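Local coordinates for protein angel homolog 2 (Homo sapiens, PDB 6RW0) that removes 2',3'-cyclic phosphates as a CCR4-family phosphatase and probably binds the 3' untranslated regions of messenger RNA, at residues 389-395 with 422-428; 51-55 with 96-100; 164-168 with 202-208; 167-171 with 195-199. One frame throughout, in Å; residues are numbered along the deposited sequence.

Contact 1 (389-395 with 422-428); sequences LKLLARL and LAKFRLE
Lys390 and Arg426 face each other as an antiparallel hydrogen-bonded pair, and the N and O of each are paired with the other's. Lys390 N gives an almost straight bond to Arg426 O (3.0 Å, 178° at the hydrogen), and Arg426 N returns one to Lys390 O at 2.8 Å. Farther along, Lys424 N donates to Ala393 O, and Leu395 N reaches Leu422 O. Between these pairs Lys424 O accepts twice: strongly from Leu392 N at 2.8 Å and weakly from Ala393 N at 3.4 Å. Two residues opposite one define a classic beta bulge, here set in the seven-stranded sheet that carries the C-terminal strand of this DNase I-like fold. The extra residue turns the Leu392 side chain toward the neighbouring strand, where CD2 sits 3.9 Å above the centre of the Arg426 guanidinium and CD1 touches Lys424 CE. Arg426, its chain bent at chi3 (-62°), directs its NE to Asp51 on the next strand, a salt bridge that probably steadies the plane Leu392 lies against. Were Leu392 shortened to an alanine, this guanidinium face would probably lose its apolar cover and Lys424 CE the methyl it touches. On the face bearing Leu391 and Phe425, Leu391 CD1 touches both Phe425 CE1 and Ala423 CB, each at 3.9 Å, while the Phe425 ring also meets Tyr368. Arg394 leads away, toward Glu21 and the Val339 carbonyl. At the exposed end Lys390 NZ and Glu428 OE2 form a salt bridge whose hydrogen bond is weak at 3.2 Å.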
loop_
_atom_site.group_PDB
_atom_site.type_symbol
_atom_site.label_atom_id
_atom_site.label_comp_id
_atom_site.label_asym_id
_atom_site.label_seq_id
_atom_site.Cartn_x
_atom_site.Cartn_y
_atom_site.Cartn_z
ATOM N N LEU A 389 -0.929 -8.184 -16.422
ATOM C CA LEU A 389 -1.450 -6.864 -16.814
ATOM C C LEU A 389 -0.313 -6.128 -17.512
ATOM O O LEU A 389 0.821 -6.385 -17.192
ATOM C CB LEU A 389 -1.869 -6.086 -15.571
ATOM C CG LEU A 389 -3.144 -6.557 -14.896
ATOM C CD1 LEU A 389 -3.288 -5.876 -13.548
ATOM C CD2 LEU A 389 -4.345 -6.290 -15.778
ATOM N N LYS A 390 -0.632 -5.260 -18.454
ATOM C CA LYS A 390 0.384 -4.417 -19.105
ATOM C C LYS A 390 0.319 -3.037 -18.461
ATOM O O LYS A 390 -0.761 -2.503 -18.320
ATOM C CB LYS A 390 0.132 -4.308 -20.608
ATOM C CG LYS A 390 0.084 -5.638 -21.330
ATOM C CD LYS A 390 1.437 -6.162 -21.716
ATOM C CE LYS A 390 1.354 -7.258 -22.764
ATOM N NZ LYS A 390 0.451 -6.894 -23.884
ATOM N N LEU A 391 1.457 -2.528 -18.038
ATOM C CA LEU A 391 1.528 -1.167 -17.526
ATOM C C LEU A 391 1.620 -0.218 -18.711
ATOM O O LEU A 391 2.585 -0.268 -19.481
ATOM C CB LEU A 391 2.743 -0.988 -16.622
ATOM C CG LEU A 391 2.905 0.432 -16.085
ATOM C CD1 LEU A 391 1.748 0.819 -15.199
ATOM C CD2 LEU A 391 4.211 0.550 -15.319
ATOM N N LEU A 392 0.614 0.637 -18.866
ATOM C CA LEU A 392 0.615 1.593 -19.966
ATOM C C LEU A 392 1.304 2.901 -19.597
ATOM O O LEU A 392 2.004 3.489 -20.431
ATOM C CB LEU A 392 -0.825 1.900 -20.377
ATOM C CG LEU A 392 -1.681 0.746 -20.889
ATOM C CD1 LEU A 392 -3.107 1.240 -21.160
ATOM C CD2 LEU A 392 -1.058 0.160 -22.144
ATOM N N ALA A 393 1.104 3.380 -18.372
ATOM C CA ALA A 393 1.619 4.681 -17.971
ATOM C C ALA A 393 1.625 4.779 -16.454
ATOM O O ALA A 393 0.898 4.064 -15.758
ATOM C CB ALA A 393 0.760 5.812 -18.545
ATOM N N ARG A 394 2.447 5.695 -15.950
ATOM C CA ARG A 394 2.498 5.985 -14.525
ATOM C C ARG A 394 2.726 7.478 -14.341
ATOM O O ARG A 394 3.277 8.151 -15.215
ATOM C CB ARG A 394 3.612 5.203 -13.824
ATOM C CG ARG A 394 4.993 5.545 -14.321
ATOM C CD ARG A 394 6.040 4.590 -13.767
ATOM N NE ARG A 394 7.322 4.921 -14.371
ATOM C CZ ARG A 394 8.310 4.065 -14.589
ATOM N NH1 ARG A 394 8.196 2.792 -14.240
ATOM N NH2 ARG A 394 9.424 4.499 -15.162
ATOM N N LEU A 395 2.299 7.993 -13.189
ATOM C CA LEU A 395 2.461 9.412 -12.870
ATOM C C LEU A 395 3.775 9.579 -12.118
ATOM O O LEU A 395 3.909 9.116 -10.982
ATOM C CB LEU A 395 1.304 9.915 -12.016
ATOM C CG LEU A 395 1.328 11.421 -11.723
ATOM C CD1 LEU A 395 1.065 12.162 -13.015
ATOM C CD2 LEU A 395 0.331 11.798 -10.656
ATOM N N LEU A 422 -0.066 6.638 -9.136
ATOM C CA LEU A 422 -1.119 6.457 -10.126
ATOM C C LEU A 422 -0.566 5.698 -11.312
ATOM O O LEU A 422 0.507 6.035 -11.825
ATOM C CB LEU A 422 -1.673 7.816 -10.558
ATOM C CG LEU A 422 -2.826 7.844 -11.560
ATOM C CD1 LEU A 422 -4.116 7.238 -11.020
ATOM C CD2 LEU A 422 -3.064 9.303 -12.004
ATOM N N ALA A 423 -1.313 4.688 -11.758
ATOM C CA ALA A 423 -0.919 3.858 -12.880
ATOM C C ALA A 423 -2.116 3.621 -13.781
ATOM O O ALA A 423 -3.257 3.547 -13.313
ATOM C CB ALA A 423 -0.421 2.497 -12.394
ATOM N N LYS A 424 -1.841 3.442 -15.070
ATOM C CA LYS A 424 -2.844 2.971 -16.016
ATOM C C LYS A 424 -2.426 1.602 -16.533
ATOM O O LYS A 424 -1.295 1.435 -17.007
ATOM C CB LYS A 424 -3.044 3.918 -17.192
ATOM C CG LYS A 424 -4.206 3.461 -18.074
ATOM C CD LYS A 424 -4.773 4.574 -18.944
ATOM C CE LYS A 424 -5.090 4.052 -20.335
ATOM N NZ LYS A 424 -6.019 4.937 -21.081
ATOM N N PHE A 425 -3.348 0.659 -16.451
ATOM C CA PHE A 425 -3.105 -0.742 -16.838
ATOM C C PHE A 425 -3.986 -1.156 -18.015
ATOM O O PHE A 425 -5.018 -0.571 -18.224
ATOM C CB PHE A 425 -3.428 -1.688 -15.680
ATOM C CG PHE A 425 -2.523 -1.557 -14.487
ATOM C CD1 PHE A 425 -1.211 -1.980 -14.528
ATOM C CD2 PHE A 425 -2.999 -1.019 -13.313
ATOM C CE1 PHE A 425 -0.391 -1.846 -13.425
ATOM C CE2 PHE A 425 -2.174 -0.882 -12.219
ATOM C CZ PHE A 425 -0.878 -1.301 -12.273
ATOM N N ARG A 426 -3.536 -2.170 -18.733
ATOM C CA ARG A 426 -4.303 -2.783 -19.825
ATOM C C ARG A 426 -4.454 -4.277 -19.534
ATOM O O ARG A 426 -3.462 -4.917 -19.289
ATOM C CB ARG A 426 -3.591 -2.631 -21.169
ATOM C CG ARG A 426 -4.250 -3.434 -22.278
ATOM C CD ARG A 426 -3.973 -2.861 -23.652
ATOM N NE ARG A 426 -4.510 -1.532 -23.786
ATOM C CZ ARG A 426 -4.053 -0.632 -24.639
ATOM N NH1 ARG A 426 -3.095 -0.955 -25.477
ATOM N NH2 ARG A 426 -4.556 0.579 -24.661
ATOM N N LEU A 427 -5.666 -4.801 -19.566
ATOM C CA LEU A 427 -5.881 -6.251 -19.519
ATOM C C LEU A 427 -6.190 -6.655 -20.963
ATOM O O LEU A 427 -7.186 -6.204 -21.475
ATOM C CB LEU A 427 -7.050 -6.560 -18.595
ATOM C CG LEU A 427 -7.504 -8.011 -18.612
ATOM C CD1 LEU A 427 -6.382 -8.930 -18.197
ATOM C CD2 LEU A 427 -8.719 -8.192 -17.733
ATOM N N GLU A 428 -5.311 -7.413 -21.585
ATOM C CA GLU A 428 -5.543 -7.908 -22.936
ATOM C C GLU A 428 -6.557 -9.044 -22.897
ATOM O O GLU A 428 -6.477 -9.933 -22.044
ATOM C CB GLU A 428 -4.243 -8.435 -23.537
ATOM C CG GLU A 428 -3.130 -7.419 -23.610
ATOM C CD GLU A 428 -3.252 -6.495 -24.801
ATOM O OE1 GLU A 428 -4.288 -6.544 -25.503
ATOM O OE2 GLU A 428 -2.300 -5.724 -25.036
#

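Contact 2 (51-55 with 96-100); sequences DFSVM and FDADV
Met55 lays its terminal methyl against Phe96, CE lying 3.6 Å from Phe96 CD2 and nearly as close to Phe96 CB, with the side chains crossing at about a right angle. The thioether reaches this place because its chain runs extended through chi2 and bends only at chi3 (-84°). Met55 CB meanwhile rests on the methyl of Ala98. Polar contacts gather round Ser53. Its OG, held between the backbone N and the carbonyl carbon, accepts from Asp99 N at 3.0 Å, while Ser53 N donates to Asp99 OD2 (3.0 Å), meeting that oxygen on its anti side and 25° out of the carboxylate plane. Each backbone N-H thus meets the other residue's side-chain oxygen, a reciprocal pair that probably steadies the chain just before strand 100-107. Parallel pairing follows: Val100 N bonds to Ser53 O and Met55 N to Val100 O at 2.9 Å, with Val54 and Val100 side by side, pointing the same way. Asp97, the first residue past helix 82-96, has positive phi and sends its carboxylate to Lys144. The chain passes from that helix into the strand alongside strand 49-58, a beta-alpha-beta connection, while strand 421-428 borders strand 49-58 on its other side and Leu422 touches Met55, Phe96 and Ala98.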
loop_
_atom_site.group_PDB
_atom_site.type_symbol
_atom_site.label_atom_id
_atom_site.label_comp_id
_atom_site.label_asym_id
_atom_site.label_seq_id
_atom_site.Cartn_x
_atom_site.Cartn_y
_atom_site.Cartn_z
ATOM N N ASP A 51 -8.998 -1.304 -20.182
ATOM C CA ASP A 51 -7.990 -0.383 -19.621
ATOM C C ASP A 51 -8.570 0.200 -18.338
ATOM O O ASP A 51 -9.741 0.465 -18.314
ATOM C CB ASP A 51 -7.640 0.738 -20.597
ATOM C CG ASP A 51 -6.835 0.294 -21.802
ATOM O OD1 ASP A 51 -6.395 -0.829 -21.827
ATOM O OD2 ASP A 51 -6.664 1.110 -22.694
ATOM N N PHE A 52 -7.769 0.333 -17.292
ATOM C CA PHE A 52 -8.242 0.913 -16.023
ATOM C C PHE A 52 -7.049 1.511 -15.303
ATOM O O PHE A 52 -5.956 1.043 -15.450
ATOM C CB PHE A 52 -8.960 -0.127 -15.161
ATOM C CG PHE A 52 -8.083 -1.236 -14.656
ATOM C CD1 PHE A 52 -7.699 -2.275 -15.475
ATOM C CD2 PHE A 52 -7.623 -1.220 -13.358
ATOM C CE1 PHE A 52 -6.888 -3.285 -15.001
ATOM C CE2 PHE A 52 -6.812 -2.232 -12.888
ATOM C CZ PHE A 52 -6.448 -3.263 -13.707
ATOM N N SER A 53 -7.334 2.532 -14.529
ATOM C CA SER A 53 -6.335 3.222 -13.733
ATOM C C SER A 53 -6.548 2.980 -12.245
ATOM O O SER A 53 -7.672 2.732 -11.786
ATOM C CB SER A 53 -6.359 4.726 -14.017
ATOM O OG SER A 53 -7.649 5.263 -13.766
ATOM N N VAL A 54 -5.443 3.046 -11.502
ATOM C CA VAL A 54 -5.400 2.779 -10.070
ATOM C C VAL A 54 -4.583 3.865 -9.392
ATOM O O VAL A 54 -3.447 4.139 -9.800
ATOM C CB VAL A 54 -4.763 1.411 -9.751
ATOM C CG1 VAL A 54 -4.725 1.178 -8.227
ATOM C CG2 VAL A 54 -5.482 0.286 -10.441
ATOM N N MET A 55 -5.148 4.422 -8.341
ATOM C CA MET A 55 -4.475 5.425 -7.504
ATOM C C MET A 55 -4.266 4.833 -6.106
ATOM O O MET A 55 -5.222 4.284 -5.591
ATOM C CB MET A 55 -5.322 6.683 -7.377
ATOM C CG MET A 55 -4.730 7.663 -6.402
ATOM S SD MET A 55 -5.749 9.130 -6.205
ATOM C CE MET A 55 -5.182 10.075 -7.605
ATOM N N PHE A 96 -7.542 13.427 -11.080
ATOM C CA PHE A 96 -7.004 12.242 -11.731
ATOM C C PHE A 96 -8.085 11.278 -12.173
ATOM O O PHE A 96 -7.844 10.494 -13.096
ATOM C CB PHE A 96 -5.958 11.582 -10.838
ATOM C CG PHE A 96 -4.705 12.405 -10.718
ATOM C CD1 PHE A 96 -3.911 12.640 -11.824
ATOM C CD2 PHE A 96 -4.353 12.976 -9.515
ATOM C CE1 PHE A 96 -2.773 13.425 -11.725
ATOM C CE2 PHE A 96 -3.216 13.749 -9.414
ATOM C CZ PHE A 96 -2.429 13.973 -10.519
ATOM N N ASP A 97 -9.263 11.327 -11.555
ATOM C CA ASP A 97 -10.412 10.538 -12.006
ATOM C C ASP A 97 -10.041 9.068 -12.212
ATOM O O ASP A 97 -10.406 8.441 -13.208
ATOM C CB ASP A 97 -11.017 11.156 -13.274
ATOM C CG ASP A 97 -12.372 10.567 -13.627
ATOM O OD1 ASP A 97 -13.150 10.335 -12.684
ATOM O OD2 ASP A 97 -12.670 10.380 -14.836
ATOM N N ALA A 98 -9.340 8.502 -11.233
ATOM C CA ALA A 98 -8.894 7.120 -11.356
ATOM C C ALA A 98 -10.064 6.146 -11.229
ATOM O O ALA A 98 -11.026 6.384 -10.498
ATOM C CB ALA A 98 -7.868 6.788 -10.278
ATOM N N ASP A 99 -9.947 5.004 -11.910
ATOM C CA ASP A 99 -11.019 4.012 -11.861
ATOM C C ASP A 99 -11.077 3.280 -10.525
ATOM O O ASP A 99 -12.161 2.848 -10.104
ATOM C CB ASP A 99 -10.832 2.993 -12.978
ATOM C CG ASP A 99 -10.945 3.611 -14.341
ATOM O OD1 ASP A 99 -11.874 4.415 -14.556
ATOM O OD2 ASP A 99 -10.102 3.304 -15.203
ATOM N N VAL A 100 -9.932 3.098 -9.871
ATOM C CA VAL A 100 -9.822 2.393 -8.600
ATOM C C VAL A 100 -8.998 3.267 -7.673
ATOM O O VAL A 100 -7.944 3.775 -8.080
ATOM C CB VAL A 100 -9.125 1.028 -8.763
ATOM C CG1 VAL A 100 -8.986 0.324 -7.418
ATOM C CG2 VAL A 100 -9.879 0.140 -9.731
#

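Contact 3 (164-168 with 202-208); sequences SLLDR and RGDIKLT
Leu165 turns CG away from its backbone N (chi1 170°), which carries both methyls to the first two turns of helix 203-220, while Ile205, with CG1 anti to its carbonyl carbon, extends CD1 back over the loop. Arg202 occupies the N-cap position of this helix, and an inverse gamma turn centred on Leu166 shapes the facing loop. Leu165 and Ile205 slide past each other in opposite directions, CD1 of the leucine lying 3.8 Å from CG1 of the isoleucine. Leu165 CD2 meets Thr208 OG1 tip to tip, and Leu166 CD2 packs on Thr208 CG2. The Thr208 hydroxyl already donates to Asp204 O one turn back. Arg202 bends at chi2 and chi3 and grips Asp204 side-on, NE to OD1 and NH2 to OD2 (2.9 Å), and Arg275 supplies a second partner to OD2. Over the centre of the Arg202 guanidinium stands Ile205 CD1, 3.5 Å above its plane. Direct hydrogen bonds between loop and helix are absent; water takes their place. One molecule donates to Leu165 O and accepts from Arg202 NH2. Another donates to Asp167 OD2 and accepts from Arg202 NH1 and, weakly, from Arg168 NH1. Arg168 NH1 and Arg202 NH1 come within 4.0 Å, guanidinium planes 79° apart, and Asp167, bonded to Arg168 and joined by water to Arg202, probably offsets the like charges. Arg168 NH1 meets Asp167 OD1 at 2.8 Å, 5° out of the guanidinium plane.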
loop_
_atom_site.group_PDB
_atom_site.type_symbol
_atom_site.label_atom_id
_atom_site.label_comp_id
_atom_site.label_asym_id
_atom_site.label_seq_id
_atom_site.Cartn_x
_atom_site.Cartn_y
_atom_site.Cartn_z
ATOM N N SER A 164 0.629 -14.155 20.314
ATOM C CA SER A 164 1.255 -13.001 20.953
ATOM C C SER A 164 2.022 -12.136 19.964
ATOM O O SER A 164 2.074 -10.912 20.122
ATOM C CB SER A 164 2.159 -13.462 22.092
ATOM O OG SER A 164 1.372 -13.964 23.160
ATOM N N LEU A 165 2.611 -12.738 18.933
ATOM C CA LEU A 165 3.351 -11.965 17.946
ATOM C C LEU A 165 2.489 -10.884 17.319
ATOM O O LEU A 165 2.963 -9.770 17.053
ATOM C CB LEU A 165 3.835 -12.917 16.851
ATOM C CG LEU A 165 4.441 -12.304 15.598
ATOM C CD1 LEU A 165 5.731 -11.574 15.935
ATOM C CD2 LEU A 165 4.728 -13.349 14.528
ATOM N N LEU A 166 1.237 -11.212 17.031
ATOM C CA LEU A 166 0.373 -10.383 16.197
ATOM C C LEU A 166 -0.512 -9.493 17.066
ATOM O O LEU A 166 -1.738 -9.560 17.039
ATOM C CB LEU A 166 -0.443 -11.268 15.266
ATOM C CG LEU A 166 0.393 -11.867 14.136
ATOM C CD1 LEU A 166 -0.387 -12.967 13.422
ATOM C CD2 LEU A 166 0.859 -10.821 13.123
ATOM N N ASP A 167 0.149 -8.608 17.812
ATOM C CA ASP A 167 -0.529 -7.755 18.775
ATOM C C ASP A 167 -0.799 -6.348 18.255
ATOM O O ASP A 167 -1.179 -5.475 19.043
ATOM C CB ASP A 167 0.259 -7.702 20.092
ATOM C CG ASP A 167 1.669 -7.140 19.932
ATOM O OD1 ASP A 167 2.013 -6.626 18.855
ATOM O OD2 ASP A 167 2.449 -7.221 20.911
ATOM N N ARG A 168 -0.647 -6.111 16.956
ATOM C CA ARG A 168 -0.817 -4.785 16.377
ATOM C C ARG A 168 -2.102 -4.698 15.554
ATOM O O ARG A 168 -2.593 -5.701 15.021
ATOM C CB ARG A 168 0.401 -4.439 15.514
ATOM C CG ARG A 168 1.739 -4.458 16.279
ATOM C CD ARG A 168 1.697 -3.529 17.461
ATOM N NE ARG A 168 2.936 -2.794 17.727
ATOM C CZ ARG A 168 3.986 -3.302 18.365
ATOM N NH1 ARG A 168 3.966 -4.562 18.779
ATOM N NH2 ARG A 168 5.057 -2.553 18.597
ATOM N N ARG A 202 10.285 -3.933 14.324
ATOM C CA ARG A 202 9.466 -5.165 14.254
ATOM C C ARG A 202 9.217 -5.695 12.842
ATOM O O ARG A 202 8.082 -5.859 12.476
ATOM C CB ARG A 202 8.161 -4.936 15.017
ATOM C CG ARG A 202 8.380 -4.561 16.477
ATOM C CD ARG A 202 9.278 -5.533 17.230
ATOM N NE ARG A 202 8.797 -6.901 17.201
ATOM C CZ ARG A 202 7.861 -7.387 17.988
ATOM N NH1 ARG A 202 7.336 -6.621 18.920
ATOM N NH2 ARG A 202 7.450 -8.626 17.836
ATOM N N GLY A 203 10.275 -6.150 12.188
ATOM C CA GLY A 203 10.230 -6.772 10.857
ATOM C C GLY A 203 9.546 -8.122 10.910
ATOM O O GLY A 203 9.080 -8.565 9.892
ATOM N N ASP A 204 9.614 -8.789 12.056
ATOM C CA ASP A 204 8.911 -10.068 12.276
ATOM C C ASP A 204 7.405 -9.824 12.135
ATOM O O ASP A 204 6.764 -10.559 11.442
ATOM C CB ASP A 204 9.266 -10.647 13.647
ATOM C CG ASP A 204 9.089 -9.730 14.842
ATOM O OD1 ASP A 204 9.178 -8.533 14.690
ATOM O OD2 ASP A 204 8.871 -10.253 15.896
ATOM N N ILE A 205 6.875 -8.783 12.748
ATOM C CA ILE A 205 5.460 -8.465 12.585
ATOM C C ILE A 205 5.166 -8.054 11.151
ATOM O O ILE A 205 4.184 -8.509 10.555
ATOM C CB ILE A 205 4.992 -7.412 13.608
ATOM C CG1 ILE A 205 5.212 -7.918 15.025
ATOM C CG2 ILE A 205 3.520 -7.101 13.337
ATOM C CD1 ILE A 205 4.862 -6.898 16.061
ATOM N N LYS A 206 6.013 -7.202 10.561
ATOM C CA LYS A 206 5.772 -6.747 9.195
ATOM C C LYS A 206 5.664 -7.912 8.216
ATOM O O LYS A 206 4.766 -7.933 7.364
ATOM C CB LYS A 206 6.893 -5.830 8.723
ATOM C CG LYS A 206 6.804 -4.398 9.112
ATOM C CD LYS A 206 7.648 -3.625 8.092
ATOM C CE LYS A 206 7.353 -2.148 8.129
ATOM N NZ LYS A 206 7.880 -1.485 9.319
ATOM N N LEU A 207 6.632 -8.842 8.253
ATOM C CA LEU A 207 6.609 -9.967 7.317
ATOM C C LEU A 207 5.397 -10.853 7.552
ATOM O O LEU A 207 4.826 -11.394 6.595
ATOM C CB LEU A 207 7.886 -10.802 7.425
ATOM C CG LEU A 207 9.072 -10.182 6.694
ATOM C CD1 LEU A 207 10.344 -10.907 7.078
ATOM C CD2 LEU A 207 8.881 -10.196 5.191
ATOM N N THR A 208 4.972 -11.006 8.805
ATOM C CA THR A 208 3.813 -11.842 9.085
ATOM C C THR A 208 2.533 -11.169 8.601
ATOM O O THR A 208 1.657 -11.831 8.039
ATOM C CB THR A 208 3.748 -12.172 10.576
ATOM O OG1 THR A 208 4.984 -12.777 10.999
ATOM C CG2 THR A 208 2.642 -13.166 10.886
HETATM O O HOH W 1 4.866 -9.074 19.167
HETATM O O HOH W 2 4.982 -6.729 20.766
#

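Contact 4 (167-171 with 195-199); sequences DRDNV and HLLYN
Arg168 and Leu197 supply the apolar part of this contact, the aliphatic chain of the arginine crossing the leucine so that CG lies 3.9 Å from Leu197 CD1. Leu197 CD1 also approaches Asn170 OD1. Direct polar bonding is sparse. Asn170 ND2 makes one weak, bent bond to His195 O (3.3 Å, 127° at the hydrogen), and the amide's other end is held from outside, OD1 accepting from Gln209 of helix 203-220. Water does much of the rest. One molecule accepts from Val171 N and donates to His195 O at 2.7 Å; another accepts from Tyr198 N and, weakly, from Asn170 ND2. A third accepts from Asn199 ND2 at 2.9 Å and only weakly from Arg168 NH2, lying in the guanidinium plane, while the guanidinium and the Asn199 amide stand 88° apart. With an alanine in place of Arg168, Leu197 CD1 would probably lose this aliphatic neighbour and the water beside Asn199 its second donor. The His195 side chain lies about 5 Å from the bound magnesium ion, and the residue's buried backbone N has no partner. Weak bonds and shared waters suggest that 167-171 is joined to 195-199 largely through water and can probably adjust.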
loop_
_atom_site.group_PDB
_atom_site.type_symbol
_atom_site.label_atom_id
_atom_site.label_comp_id
_atom_site.label_asym_id
_atom_site.label_seq_id
_atom_site.Cartn_x
_atom_site.Cartn_y
_atom_site.Cartn_z
ATOM N N ASP A 167 0.149 -8.608 17.812
ATOM C CA ASP A 167 -0.529 -7.755 18.775
ATOM C C ASP A 167 -0.799 -6.348 18.255
ATOM O O ASP A 167 -1.179 -5.475 19.043
ATOM C CB ASP A 167 0.259 -7.702 20.092
ATOM C CG ASP A 167 1.669 -7.140 19.932
ATOM O OD1 ASP A 167 2.013 -6.626 18.855
ATOM O OD2 ASP A 167 2.449 -7.221 20.911
ATOM N N ARG A 168 -0.647 -6.111 16.956
ATOM C CA ARG A 168 -0.817 -4.785 16.377
ATOM C C ARG A 168 -2.102 -4.698 15.554
ATOM O O ARG A 168 -2.593 -5.701 15.021
ATOM C CB ARG A 168 0.401 -4.439 15.514
ATOM C CG ARG A 168 1.739 -4.458 16.279
ATOM C CD ARG A 168 1.697 -3.529 17.461
ATOM N NE ARG A 168 2.936 -2.794 17.727
ATOM C CZ ARG A 168 3.986 -3.302 18.365
ATOM N NH1 ARG A 168 3.966 -4.562 18.779
ATOM N NH2 ARG A 168 5.057 -2.553 18.597
ATOM N N ASP A 169 -2.632 -3.477 15.435
ATOM C CA ASP A 169 -3.990 -3.249 14.936
ATOM C C ASP A 169 -4.102 -3.045 13.429
ATOM O O ASP A 169 -5.205 -2.757 12.934
ATOM C CB ASP A 169 -4.621 -2.087 15.699
ATOM C CG ASP A 169 -4.952 -2.466 17.130
ATOM O OD1 ASP A 169 -5.599 -3.529 17.339
ATOM O OD2 ASP A 169 -4.530 -1.721 18.044
ATOM N N ASN A 170 -3.044 -3.286 12.677
ATOM C CA ASN A 170 -3.078 -3.021 11.248
ATOM C C ASN A 170 -4.014 -3.980 10.520
ATOM O O ASN A 170 -4.350 -5.076 11.001
ATOM C CB ASN A 170 -1.668 -3.108 10.686
ATOM C CG ASN A 170 -0.718 -2.188 11.401
ATOM O OD1 ASN A 170 -0.064 -2.589 12.371
ATOM N ND2 ASN A 170 -0.677 -0.925 10.971
ATOM N N VAL A 171 -4.420 -3.549 9.326
ATOM C CA VAL A 171 -5.399 -4.268 8.527
ATOM C C VAL A 171 -5.047 -4.230 7.042
ATOM O O VAL A 171 -4.179 -3.483 6.586
ATOM C CB VAL A 171 -6.833 -3.723 8.721
ATOM C CG1 VAL A 171 -7.317 -3.897 10.154
ATOM C CG2 VAL A 171 -6.915 -2.245 8.306
ATOM N N HIS A 195 -1.869 -1.222 4.954
ATOM C CA HIS A 195 -0.972 -0.268 5.603
ATOM C C HIS A 195 -0.289 -1.084 6.699
ATOM O O HIS A 195 -0.908 -1.406 7.719
ATOM C CB HIS A 195 -1.750 0.921 6.143
ATOM C CG HIS A 195 -0.886 2.034 6.637
ATOM N ND1 HIS A 195 -1.409 3.203 7.145
ATOM C CD2 HIS A 195 0.458 2.157 6.707
ATOM C CE1 HIS A 195 -0.419 3.997 7.516
ATOM N NE2 HIS A 195 0.726 3.396 7.246
ATOM N N LEU A 196 0.963 -1.470 6.462
ATOM C CA LEU A 196 1.679 -2.316 7.407
ATOM C C LEU A 196 2.197 -1.509 8.596
ATOM O O LEU A 196 2.363 -0.287 8.535
ATOM C CB LEU A 196 2.864 -3.016 6.736
ATOM C CG LEU A 196 2.552 -3.941 5.557
ATOM C CD1 LEU A 196 3.815 -4.689 5.138
ATOM C CD2 LEU A 196 1.429 -4.917 5.893
ATOM N N LEU A 197 2.455 -2.222 9.692
ATOM C CA LEU A 197 3.024 -1.647 10.906
ATOM C C LEU A 197 4.192 -0.716 10.610
ATOM O O LEU A 197 5.113 -1.074 9.874
ATOM C CB LEU A 197 3.534 -2.803 11.770
ATOM C CG LEU A 197 4.201 -2.417 13.081
ATOM C CD1 LEU A 197 3.176 -1.726 13.967
ATOM C CD2 LEU A 197 4.768 -3.626 13.764
ATOM N N TYR A 198 4.218 0.459 11.234
ATOM C CA TYR A 198 5.327 1.404 11.033
ATOM C C TYR A 198 6.588 0.935 11.775
ATOM O O TYR A 198 7.594 0.917 11.114
ATOM C CB TYR A 198 4.944 2.802 11.524
ATOM C CG TYR A 198 6.145 3.694 11.661
ATOM C CD1 TYR A 198 6.814 4.143 10.546
ATOM C CD2 TYR A 198 6.674 3.999 12.894
ATOM C CE1 TYR A 198 7.962 4.898 10.649
ATOM C CE2 TYR A 198 7.819 4.754 13.014
ATOM C CZ TYR A 198 8.463 5.209 11.890
ATOM O OH TYR A 198 9.603 5.941 12.018
ATOM N N ASN A 199 6.463 0.553 13.052
ATOM C CA ASN A 199 7.586 0.307 13.956
ATOM C C ASN A 199 8.788 -0.314 13.255
ATOM O O ASN A 199 8.747 -1.485 12.860
ATOM C CB ASN A 199 7.069 -0.591 15.088
ATOM C CG ASN A 199 7.985 -0.621 16.284
ATOM O OD1 ASN A 199 9.134 -1.034 16.176
ATOM N ND2 ASN A 199 7.473 -0.206 17.444
HETATM O O HOH W 3 4.686 0.406 17.158
HETATM O O HOH W 4 1.516 1.292 12.346
HETATM O O HOH W 5 -3.322 -0.936 8.857
#

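The four contacts form two pairs on opposite sides of the chain's centre. Contacts 1 and 2 have centres 9 Å apart and share a sheet: strands 421-428 and 49-58 are neighbours, and Arg426 NE meets Asp51 OD1 at 2.8 Å. Contacts 3 and 4, centres 8 Å apart, start from the same loop and share Asp167 and Arg168; Lys206 NZ of the helix reaches Leu197 O at 2.9 Å. Between the pairs the nearest atoms come no closer than about 12 Å, from contact 2 to contact 4. Contact 4 approaches the magnesium ion through the His195 side chain, whereas the Arg202 side chain in contact 3 lies about 3 Å from a glycerol, probably from the crystallisation liquor.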